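Local coordinates for protein FeeM (Uncultured bacterium, PDB 2G0B) that probably catalyses the joining of a long-chain fatty acyl group to an amino acid such as tyrosine, working as an N-acyl amino acid synthase, at residues A[9-14]-A[50-55]; A[62-67]-A[122-127]; A[94-99]-A[140-145]. All coordinates share one frame; numbering follows the deposited sequence.

Interaction 1: residues A[9-14]-A[50-55]; sequences ARILVA and TTFGLF
The guanidinium of Arg10 lies flat on the ring of Phe55, the two planes 20° apart and their centres separated by 3.9 Å. It sits off the ring axis, so that NH1 lies over the rim of the Phe55 face, while Phe55 CE1 lies over the centre of the guanidinium. At the edge of the same ring is Leu12, whose CD2 is 3.6 Å from Phe55 CZ. Phe52 belongs to the other side of the sheet; its CE1 meets CG1 of Ile11 at 3.5 Å, the two side chains running alongside each other in the same direction, and the Arg10 carbonyl oxygen lies at the ring edge. In Arg10, chi1 of 70° puts CG between the backbone N and the carbonyl carbon, and from there the chain runs extended to NE, which brings the guanidinium over Phe55.

Beneath the side chains runs an antiparallel ladder. Arg10 and Gly53 form a hydrogen-bonded pair, Arg10 N to Gly53 O at 3.1 Å and Gly53 N to Arg10 O at 2.8 Å, and Leu12 N adds a nearly straight bond (169°) to Thr51 O. Ala9 CB and Leu54 CD1 touch at 3.9 Å on the face turned to helix 121-133.

Arg10 thus has two kinds of partner: an off-centre cation-pi stack on Phe55, and a salt bridge from NH2 to Glu17 of helix 15-31. Together they would hold the guanidinium plane in place and fasten the edge strand 7-11 to that helix.

Interaction 2: residues A[62-67]-A[122-127]; sequences GTISII and SLFTMV. With NLT (N-dodecanoyl-L-tyrosine), chain I.
Ile64 meets three residues of helix 121-133 with its two branches. Its CG2 packs on Leu123 and Val127: it lies 3.8 Å from CD2 of Leu123, the two side chains sliding past each other in opposite directions, and equally close to CG2 of Val127, whose side chain crosses it at about a right angle. A chi1 of -161° sets CG1 of Ile64 opposite the backbone N and carries CD1 toward Phe124 and the ligand, where it lies in the plane of the Phe124 ring, 3.7 Å from CE2. Phe124 meets Ile64 with its edge and turns one face to the acyl chain of N-dodecanoyl-L-tyrosine, whose C8 rests toward the rim, 3.7 Å from Phe124 CD2. Ile64 CD1 also touches the chain, 3.9 Å from C5, so one methyl group serves both the packing and the pocket. No hydrogen bond joins the two segments; the interface is apolar and buried.

The helix lies along one face of the sheet, the axis of 122-127 passing 9.1 Å from that of strand 62-67, the two 17° apart in direction. Strand 59-68 runs between strands 49-56 and 94-102; Leu123 also packs on Phe52 of the former, while Ile64 leans on Val97 and Phe100 of the latter.

Interaction 3: residues A[94-99]-A[140-145]; sequences LAEVVQ and CISINP. With NLT (N-dodecanoyl-L-tyrosine), chain I.
Glu96 stretches out, with CG opposite the backbone N (chi1 162°) and the chain extended beyond it, while Ser142 turns OG in between its own N and carbonyl carbon (chi1 56°). The two torsions bring Ser142 OG to Glu96 OE1, to which it gives a hydrogen bond of 3.3 Å, nearly in line with the C-O bond. The second carboxylate oxygen is held by the backbone N of Met76. Farther back the strands are joined by their main chains: Cys140 N bonds to Ala95 O at 2.8 Å, and Cys140 O receives Val97 N at 3.0 Å. On the other side of the sheet from Glu96, Val97 CB packs on Ile141 CG2 at 3.9 Å, and both side chains touch the acyl chain of N-dodecanoyl-L-tyrosine near C5.

Beyond these bonds the two backbones separate, and the product bonds to both strands instead. Gln99 N binds the carboxylate atom O of the ligand at 3.1 Å. Ser142 O accepts the ligand's amide N at 2.9 Å, and Asn144 ND2 reaches its tyrosyl OH at 2.7 Å.

Two neighbouring parallel strands, here 34° apart in direction, that splay to admit the acyl group and its acceptor are a hallmark of the GNAT acyltransferase fold, to whose superfamily FeeM belongs.

The three contacts follow one mixed sheet from its edge inward. Interactions 1 and 2 have centres 8 Å apart and share the pairing of strands 49-56 and 59-68, with Phe52 N 2.7 Å from Ile64 O. Interaction 2 joins interaction 3 through strands 59-68 and 94-102, where Ser65 O lies 2.8 Å from Val98 N; their centres are 11 Å apart. Interactions 1 and 3 do not touch, their nearest atoms being about 7 Å apart. They differ in what they do for the ligand: interaction 3 holds its polar head and the start of the acyl chain, interaction 2 lines the middle of that chain, and interaction 1 stands back, the Phe52 side chain about 9 Å from it.

Interaction 1: residues A[9-14]-A[50-55]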
loop_
_atom_site.group_PDB
_atom_site.type_symbol
_atom_site.label_atom_id
_atom_site.label_comp_id
_atom_site.label_asym_id
_atom_site.label_seq_id
_atom_site.Cartn_x
_atom_site.Cartn_y
_atom_site.Cartn_z
ATOM N N ALA A 9 4.783 11.998 8.760
ATOM C CA ALA A 9 3.899 11.334 7.805
ATOM C C ALA A 9 2.689 12.216 7.482
ATOM O O ALA A 9 1.950 12.620 8.384
ATOM C CB ALA A 9 3.455 9.994 8.339
ATOM N N ARG A 10 2.494 12.517 6.195
ATOM C CA ARG A 10 1.381 13.378 5.758
ATOM C C ARG A 10 0.872 13.070 4.329
ATOM O O ARG A 10 1.499 12.316 3.591
ATOM C CB ARG A 10 1.765 14.850 5.880
ATOM C CG ARG A 10 2.800 15.288 4.898
ATOM C CD ARG A 10 3.011 16.762 4.875
ATOM N NE ARG A 10 3.856 17.150 3.761
ATOM C CZ ARG A 10 5.099 17.588 3.886
ATOM N NH1 ARG A 10 5.661 17.707 5.088
ATOM N NH2 ARG A 10 5.789 17.912 2.813
ATOM N N ILE A 11 -0.275 13.647 3.968
ATOM C CA ILE A 11 -0.820 13.507 2.620
ATOM C C ILE A 11 0.036 14.314 1.664
ATOM O O ILE A 11 0.385 15.442 1.960
ATOM C CB ILE A 11 -2.306 13.997 2.573
ATOM C CG1 ILE A 11 -3.227 12.987 3.273
ATOM C CG2 ILE A 11 -2.770 14.231 1.132
ATOM C CD1 ILE A 11 -4.664 13.474 3.498
ATOM N N LEU A 12 0.409 13.722 0.541
ATOM C CA LEU A 12 1.203 14.438 -0.446
ATOM C C LEU A 12 0.306 15.243 -1.385
ATOM O O LEU A 12 -0.544 14.682 -2.073
ATOM C CB LEU A 12 2.099 13.475 -1.221
ATOM C CG LEU A 12 3.140 12.728 -0.384
ATOM C CD1 LEU A 12 4.122 12.042 -1.282
ATOM C CD2 LEU A 12 3.867 13.659 0.578
ATOM N N VAL A 13 0.505 16.560 -1.408
ATOM C CA VAL A 13 -0.385 17.471 -2.146
ATOM C C VAL A 13 0.336 18.215 -3.285
ATOM O O VAL A 13 -0.176 18.292 -4.403
ATOM C CB VAL A 13 -1.085 18.483 -1.181
ATOM C CG1 VAL A 13 -1.902 19.520 -1.956
ATOM C CG2 VAL A 13 -1.976 17.745 -0.188
ATOM N N ALA A 14 1.523 18.745 -2.995
ATOM C CA ALA A 14 2.311 19.478 -3.992
ATOM C C ALA A 14 2.863 18.557 -5.106
ATOM O O ALA A 14 3.361 17.477 -4.818
ATOM C CB ALA A 14 3.435 20.232 -3.314
ATOM N N THR A 50 -5.099 8.559 -3.461
ATOM C CA THR A 50 -4.531 9.413 -2.420
ATOM C C THR A 50 -3.130 8.932 -2.084
ATOM O O THR A 50 -2.941 7.773 -1.790
ATOM C CB THR A 50 -5.424 9.379 -1.149
ATOM O OG1 THR A 50 -6.672 10.022 -1.421
ATOM C CG2 THR A 50 -4.834 10.238 -0.044
ATOM N N THR A 51 -2.150 9.830 -2.137
ATOM C CA THR A 51 -0.764 9.472 -1.839
ATOM C C THR A 51 -0.306 10.033 -0.487
ATOM O O THR A 51 -0.493 11.215 -0.192
ATOM C CB THR A 51 0.182 9.961 -2.962
ATOM O OG1 THR A 51 -0.203 9.383 -4.214
ATOM C CG2 THR A 51 1.599 9.435 -2.746
ATOM N N PHE A 52 0.285 9.170 0.330
ATOM C CA PHE A 52 0.875 9.576 1.593
ATOM C C PHE A 52 2.394 9.574 1.458
ATOM O O PHE A 52 2.943 8.921 0.565
ATOM C CB PHE A 52 0.447 8.632 2.716
ATOM C CG PHE A 52 -1.030 8.548 2.903
ATOM C CD1 PHE A 52 -1.719 9.549 3.573
ATOM C CD2 PHE A 52 -1.740 7.471 2.412
ATOM C CE1 PHE A 52 -3.099 9.472 3.746
ATOM C CE2 PHE A 52 -3.115 7.389 2.578
ATOM C CZ PHE A 52 -3.796 8.393 3.245
ATOM N N GLY A 53 3.067 10.311 2.333
ATOM C CA GLY A 53 4.508 10.386 2.309
ATOM C C GLY A 53 5.113 10.350 3.694
ATOM O O GLY A 53 4.450 10.637 4.685
ATOM N N LEU A 54 6.388 9.997 3.750
ATOM C CA LEU A 54 7.107 9.885 4.992
ATOM C C LEU A 54 8.391 10.651 4.859
ATOM O O LEU A 54 9.199 10.371 3.975
ATOM C CB LEU A 54 7.396 8.420 5.295
ATOM C CG LEU A 54 7.882 8.035 6.693
ATOM C CD1 LEU A 54 7.029 8.651 7.782
ATOM C CD2 LEU A 54 7.910 6.536 6.830
ATOM N N PHE A 55 8.585 11.611 5.758
ATOM C CA PHE A 55 9.692 12.555 5.677
ATOM C C PHE A 55 10.679 12.414 6.822
ATOM O O PHE A 55 10.296 12.420 7.995
ATOM C CB PHE A 55 9.163 13.990 5.664
ATOM C CG PHE A 55 8.337 14.319 4.472
ATOM C CD1 PHE A 55 6.971 14.082 4.471
ATOM C CD2 PHE A 55 8.915 14.897 3.355
ATOM C CE1 PHE A 55 6.222 14.375 3.385
ATOM C CE2 PHE A 55 8.160 15.203 2.266
ATOM C CZ PHE A 55 6.814 14.945 2.279
#

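Interaction 2: residues A[62-67]-A[122-127]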
loop_
_atom_site.group_PDB
_atom_site.type_symbol
_atom_site.label_atom_id
_atom_site.label_comp_id
_atom_site.label_asym_id
_atom_site.label_seq_id
_atom_site.Cartn_x
_atom_site.Cartn_y
_atom_site.Cartn_z
ATOM N N GLY A 62 9.826 7.793 2.066
ATOM C CA GLY A 62 8.888 6.697 1.941
ATOM C C GLY A 62 7.533 7.165 1.521
ATOM O O GLY A 62 7.140 8.281 1.820
ATOM N N THR A 63 6.807 6.307 0.823
ATOM C CA THR A 63 5.499 6.672 0.301
ATOM C C THR A 63 4.561 5.483 0.223
ATOM O O THR A 63 5.002 4.342 0.116
ATOM C CB THR A 63 5.638 7.351 -1.078
ATOM O OG1 THR A 63 4.345 7.509 -1.661
ATOM C CG2 THR A 63 6.361 6.453 -2.073
ATOM N N ILE A 64 3.266 5.761 0.319
ATOM C CA ILE A 64 2.221 4.751 0.139
ATOM C C ILE A 64 0.969 5.422 -0.408
ATOM O O ILE A 64 0.658 6.548 -0.046
ATOM C CB ILE A 64 1.928 3.971 1.487
ATOM C CG1 ILE A 64 1.207 2.653 1.211
ATOM C CG2 ILE A 64 1.135 4.824 2.481
ATOM C CD1 ILE A 64 1.354 1.628 2.318
ATOM N N SER A 65 0.289 4.758 -1.325
ATOM C CA SER A 65 -0.956 5.294 -1.860
ATOM C C SER A 65 -2.128 4.338 -1.669
ATOM O O SER A 65 -1.948 3.167 -1.357
ATOM C CB SER A 65 -0.808 5.661 -3.338
ATOM O OG SER A 65 0.303 6.505 -3.560
ATOM N N ILE A 66 -3.328 4.862 -1.847
ATOM C CA ILE A 66 -4.540 4.065 -1.767
ATOM C C ILE A 66 -5.490 4.472 -2.899
ATOM O O ILE A 66 -5.716 5.658 -3.120
ATOM C CB ILE A 66 -5.207 4.216 -0.359
ATOM C CG1 ILE A 66 -6.648 3.714 -0.375
ATOM C CG2 ILE A 66 -5.150 5.652 0.137
ATOM C CD1 ILE A 66 -7.068 3.071 0.929
ATOM N N ILE A 67 -5.986 3.487 -3.650
ATOM C CA ILE A 67 -6.908 3.751 -4.755
ATOM C C ILE A 67 -8.302 3.230 -4.439
ATOM O O ILE A 67 -8.477 2.053 -4.149
ATOM C CB ILE A 67 -6.390 3.114 -6.049
ATOM C CG1 ILE A 67 -4.905 3.432 -6.238
ATOM C CG2 ILE A 67 -7.227 3.581 -7.261
ATOM C CD1 ILE A 67 -4.275 2.719 -7.398
ATOM N N SER A 122 3.839 4.530 10.671
ATOM C CA SER A 122 3.077 5.780 10.641
ATOM C C SER A 122 2.377 5.969 9.308
ATOM O O SER A 122 1.311 6.552 9.261
ATOM C CB SER A 122 3.956 6.985 10.973
ATOM O OG SER A 122 4.845 7.260 9.914
ATOM N N LEU A 123 2.968 5.446 8.232
ATOM C CA LEU A 123 2.302 5.426 6.928
ATOM C C LEU A 123 1.072 4.511 6.960
ATOM O O LEU A 123 0.042 4.832 6.375
ATOM C CB LEU A 123 3.259 4.965 5.830
ATOM C CG LEU A 123 4.209 5.978 5.185
ATOM C CD1 LEU A 123 5.127 5.276 4.206
ATOM C CD2 LEU A 123 3.461 7.083 4.497
ATOM N N PHE A 124 1.192 3.376 7.657
ATOM C CA PHE A 124 0.096 2.411 7.776
ATOM C C PHE A 124 -1.058 2.959 8.599
ATOM O O PHE A 124 -2.220 2.754 8.248
ATOM C CB PHE A 124 0.579 1.096 8.387
ATOM C CG PHE A 124 1.503 0.303 7.502
ATOM C CD1 PHE A 124 2.305 -0.695 8.046
ATOM C CD2 PHE A 124 1.568 0.534 6.133
ATOM C CE1 PHE A 124 3.161 -1.438 7.246
ATOM C CE2 PHE A 124 2.427 -0.215 5.325
ATOM C CZ PHE A 124 3.218 -1.197 5.883
ATOM N N THR A 125 -0.739 3.656 9.691
ATOM C CA THR A 125 -1.771 4.290 10.520
ATOM C C THR A 125 -2.602 5.270 9.703
ATOM O O THR A 125 -3.829 5.356 9.863
ATOM C CB THR A 125 -1.167 5.037 11.723
ATOM O OG1 THR A 125 -0.102 4.276 12.303
ATOM C CG2 THR A 125 -2.161 5.076 12.807
ATOM N N MET A 126 -1.924 6.003 8.827
ATOM C CA MET A 126 -2.583 6.936 7.943
ATOM C C MET A 126 -3.525 6.227 6.967
ATOM O O MET A 126 -4.622 6.708 6.726
ATOM C CB MET A 126 -1.555 7.804 7.218
ATOM C CG MET A 126 -0.905 8.842 8.128
ATOM S SD MET A 126 -0.111 10.135 7.229
ATOM C CE MET A 126 -1.345 11.337 7.272
ATOM N N VAL A 127 -3.112 5.064 6.457
ATOM C CA VAL A 127 -3.963 4.253 5.575
ATOM C C VAL A 127 -5.172 3.704 6.343
ATOM O O VAL A 127 -6.310 3.795 5.867
ATOM C CB VAL A 127 -3.181 3.069 4.913
ATOM C CG1 VAL A 127 -4.125 2.144 4.151
ATOM C CG2 VAL A 127 -2.101 3.584 3.992
HETATM N N NLT I . 2.423 -3.810 -3.978
HETATM C C1 NLT I . 2.619 -3.112 -2.852
HETATM O OL NLT I . 3.229 -2.049 -2.810
HETATM C C2 NLT I . 2.055 -3.731 -1.583
HETATM C C3 NLT I . 1.340 -2.708 -0.689
HETATM C C4 NLT I . 1.273 -3.180 0.773
HETATM C C5 NLT I . 0.584 -2.144 1.667
HETATM C C6 NLT I . 0.179 -2.708 3.029
HETATM C C7 NLT I . -0.810 -1.789 3.750
HETATM C C8 NLT I . -0.849 -2.083 5.245
HETATM C C9 NLT I . -1.878 -1.229 5.999
HETATM C C10 NLT I . -2.563 -2.103 7.050
HETATM C C11 NLT I . -3.704 -1.415 7.798
HETATM C C12 NLT I . -4.116 -2.260 9.005
HETATM C CA NLT I . 2.977 -3.455 -5.286
HETATM C CB NLT I . 2.579 -4.500 -6.324
HETATM C CG NLT I . 3.573 -5.641 -6.372
HETATM C CD2 NLT I . 4.907 -5.401 -6.674
HETATM C CE2 NLT I . 5.808 -6.449 -6.715
HETATM C CZ NLT I . 5.376 -7.737 -6.472
HETATM C CE1 NLT I . 4.044 -7.984 -6.164
HETATM C CD1 NLT I . 3.141 -6.935 -6.116
HETATM O OH NLT I . 6.242 -8.739 -6.516
HETATM C C NLT I . 2.471 -2.134 -5.786
HETATM O O NLT I . 1.285 -1.827 -5.541
HETATM O O2 NLT I . 3.248 -1.385 -6.432
#

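Interaction 3: residues A[94-99]-A[140-145]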
loop_
_atom_site.group_PDB
_atom_site.type_symbol
_atom_site.label_atom_id
_atom_site.label_comp_id
_atom_site.label_asym_id
_atom_site.label_seq_id
_atom_site.Cartn_x
_atom_site.Cartn_y
_atom_site.Cartn_z
ATOM N N LEU A 94 -14.488 -1.274 -1.748
ATOM C CA LEU A 94 -13.130 -1.796 -1.795
ATOM C C LEU A 94 -12.130 -0.693 -2.072
ATOM O O LEU A 94 -12.470 0.347 -2.640
ATOM C CB LEU A 94 -12.995 -2.892 -2.857
ATOM C CG LEU A 94 -14.091 -3.943 -2.959
ATOM C CD1 LEU A 94 -13.844 -4.812 -4.170
ATOM C CD2 LEU A 94 -14.162 -4.781 -1.699
ATOM N N ALA A 95 -10.896 -0.920 -1.644
ATOM C CA ALA A 95 -9.795 -0.019 -1.928
ATOM C C ALA A 95 -8.514 -0.811 -1.927
ATOM O O ALA A 95 -8.344 -1.726 -1.125
ATOM C CB ALA A 95 -9.733 1.087 -0.907
ATOM N N GLU A 96 -7.625 -0.496 -2.853
ATOM C CA GLU A 96 -6.362 -1.196 -2.933
ATOM C C GLU A 96 -5.247 -0.289 -2.461
ATOM O O GLU A 96 -5.139 0.855 -2.907
ATOM C CB GLU A 96 -6.103 -1.696 -4.356
ATOM C CG GLU A 96 -4.651 -2.053 -4.616
ATOM C CD GLU A 96 -4.443 -3.028 -5.774
ATOM O OE1 GLU A 96 -3.444 -3.793 -5.726
ATOM O OE2 GLU A 96 -5.245 -3.020 -6.740
ATOM N N VAL A 97 -4.450 -0.782 -1.516
ATOM C CA VAL A 97 -3.268 -0.064 -1.060
ATOM C C VAL A 97 -2.117 -0.404 -1.992
ATOM O O VAL A 97 -1.778 -1.581 -2.189
ATOM C CB VAL A 97 -2.902 -0.408 0.389
ATOM C CG1 VAL A 97 -1.882 0.549 0.898
ATOM C CG2 VAL A 97 -4.127 -0.363 1.266
ATOM N N VAL A 98 -1.492 0.632 -2.531
ATOM C CA VAL A 98 -0.648 0.483 -3.694
ATOM C C VAL A 98 0.601 1.422 -3.634
ATOM O O VAL A 98 0.620 2.385 -2.856
ATOM C CB VAL A 98 -1.531 0.727 -4.948
ATOM C CG1 VAL A 98 -1.161 2.003 -5.675
ATOM C CG2 VAL A 98 -1.525 -0.454 -5.843
ATOM N N GLN A 99 1.640 1.089 -4.420
ATOM C CA GLN A 99 2.868 1.913 -4.559
ATOM C C GLN A 99 3.568 2.228 -3.226
ATOM O O GLN A 99 4.010 3.359 -2.985
ATOM C CB GLN A 99 2.613 3.204 -5.368
ATOM C CG GLN A 99 2.107 2.992 -6.790
ATOM C CD GLN A 99 3.223 2.801 -7.821
ATOM O OE1 GLN A 99 3.603 1.667 -8.138
ATOM N NE2 GLN A 99 3.711 3.903 -8.374
ATOM N N CYS A 140 -7.589 -4.095 0.167
ATOM C CA CYS A 140 -6.900 -5.138 -0.599
ATOM C C CYS A 140 -5.421 -4.825 -0.901
ATOM O O CYS A 140 -5.045 -3.663 -1.081
ATOM C CB CYS A 140 -7.645 -5.402 -1.893
ATOM S SG CYS A 140 -9.423 -5.639 -1.700
ATOM N N ILE A 141 -4.592 -5.869 -0.944
ATOM C CA ILE A 141 -3.164 -5.719 -1.265
ATOM C C ILE A 141 -2.661 -6.835 -2.152
ATOM O O ILE A 141 -3.023 -8.001 -1.971
ATOM C CB ILE A 141 -2.256 -5.633 0.036
ATOM C CG1 ILE A 141 -2.561 -6.766 1.015
ATOM C CG2 ILE A 141 -2.367 -4.268 0.708
ATOM C CD1 ILE A 141 -1.529 -6.946 2.085
ATOM N N SER A 142 -1.831 -6.487 -3.123
ATOM C CA SER A 142 -1.122 -7.502 -3.884
ATOM C C SER A 142 0.348 -7.309 -3.616
ATOM O O SER A 142 0.914 -6.265 -3.921
ATOM C CB SER A 142 -1.445 -7.415 -5.370
ATOM O OG SER A 142 -1.159 -6.128 -5.864
ATOM N N ILE A 143 0.948 -8.315 -3.004
ATOM C CA ILE A 143 2.273 -8.194 -2.408
ATOM C C ILE A 143 3.240 -9.255 -2.916
ATOM O O ILE A 143 2.833 -10.364 -3.290
ATOM C CB ILE A 143 2.158 -8.312 -0.874
ATOM C CG1 ILE A 143 1.156 -9.399 -0.494
ATOM C CG2 ILE A 143 1.725 -7.014 -0.277
ATOM C CD1 ILE A 143 1.675 -10.360 0.506
ATOM N N ASN A 144 4.523 -8.922 -2.910
ATOM C CA ASN A 144 5.550 -9.898 -3.189
ATOM C C ASN A 144 5.532 -10.974 -2.110
ATOM O O ASN A 144 5.454 -10.645 -0.922
ATOM C CB ASN A 144 6.906 -9.228 -3.219
ATOM C CG ASN A 144 7.958 -10.102 -3.807
ATOM O OD1 ASN A 144 8.505 -10.967 -3.133
ATOM N ND2 ASN A 144 8.228 -9.919 -5.091
ATOM N N PRO A 145 5.602 -12.252 -2.510
ATOM C CA PRO A 145 5.540 -13.377 -1.568
ATOM C C PRO A 145 6.486 -13.304 -0.367
ATOM O O PRO A 145 6.283 -14.051 0.585
ATOM C CB PRO A 145 5.912 -14.573 -2.442
ATOM C CG PRO A 145 5.524 -14.184 -3.790
ATOM C CD PRO A 145 5.708 -12.722 -3.905
HETATM N N NLT I . 2.423 -3.810 -3.978
HETATM C C1 NLT I . 2.619 -3.112 -2.852
HETATM O OL NLT I . 3.229 -2.049 -2.810
HETATM C C2 NLT I . 2.055 -3.731 -1.583
HETATM C C3 NLT I . 1.340 -2.708 -0.689
HETATM C C4 NLT I . 1.273 -3.180 0.773
HETATM C C5 NLT I . 0.584 -2.144 1.667
HETATM C C6 NLT I . 0.179 -2.708 3.029
HETATM C C7 NLT I . -0.810 -1.789 3.750
HETATM C C8 NLT I . -0.849 -2.083 5.245
HETATM C C9 NLT I . -1.878 -1.229 5.999
HETATM C C10 NLT I . -2.563 -2.103 7.050
HETATM C C11 NLT I . -3.704 -1.415 7.798
HETATM C C12 NLT I . -4.116 -2.260 9.005
HETATM C CA NLT I . 2.977 -3.455 -5.286
HETATM C CB NLT I . 2.579 -4.500 -6.324
HETATM C CG NLT I . 3.573 -5.641 -6.372
HETATM C CD2 NLT I . 4.907 -5.401 -6.674
HETATM C CE2 NLT I . 5.808 -6.449 -6.715
HETATM C CZ NLT I . 5.376 -7.737 -6.472
HETATM C CE1 NLT I . 4.044 -7.984 -6.164
HETATM C CD1 NLT I . 3.141 -6.935 -6.116
HETATM O OH NLT I . 6.242 -8.739 -6.516
HETATM C C NLT I . 2.471 -2.134 -5.786
HETATM O O NLT I . 1.285 -1.827 -5.541
HETATM O O2 NLT I . 3.248 -1.385 -6.432
#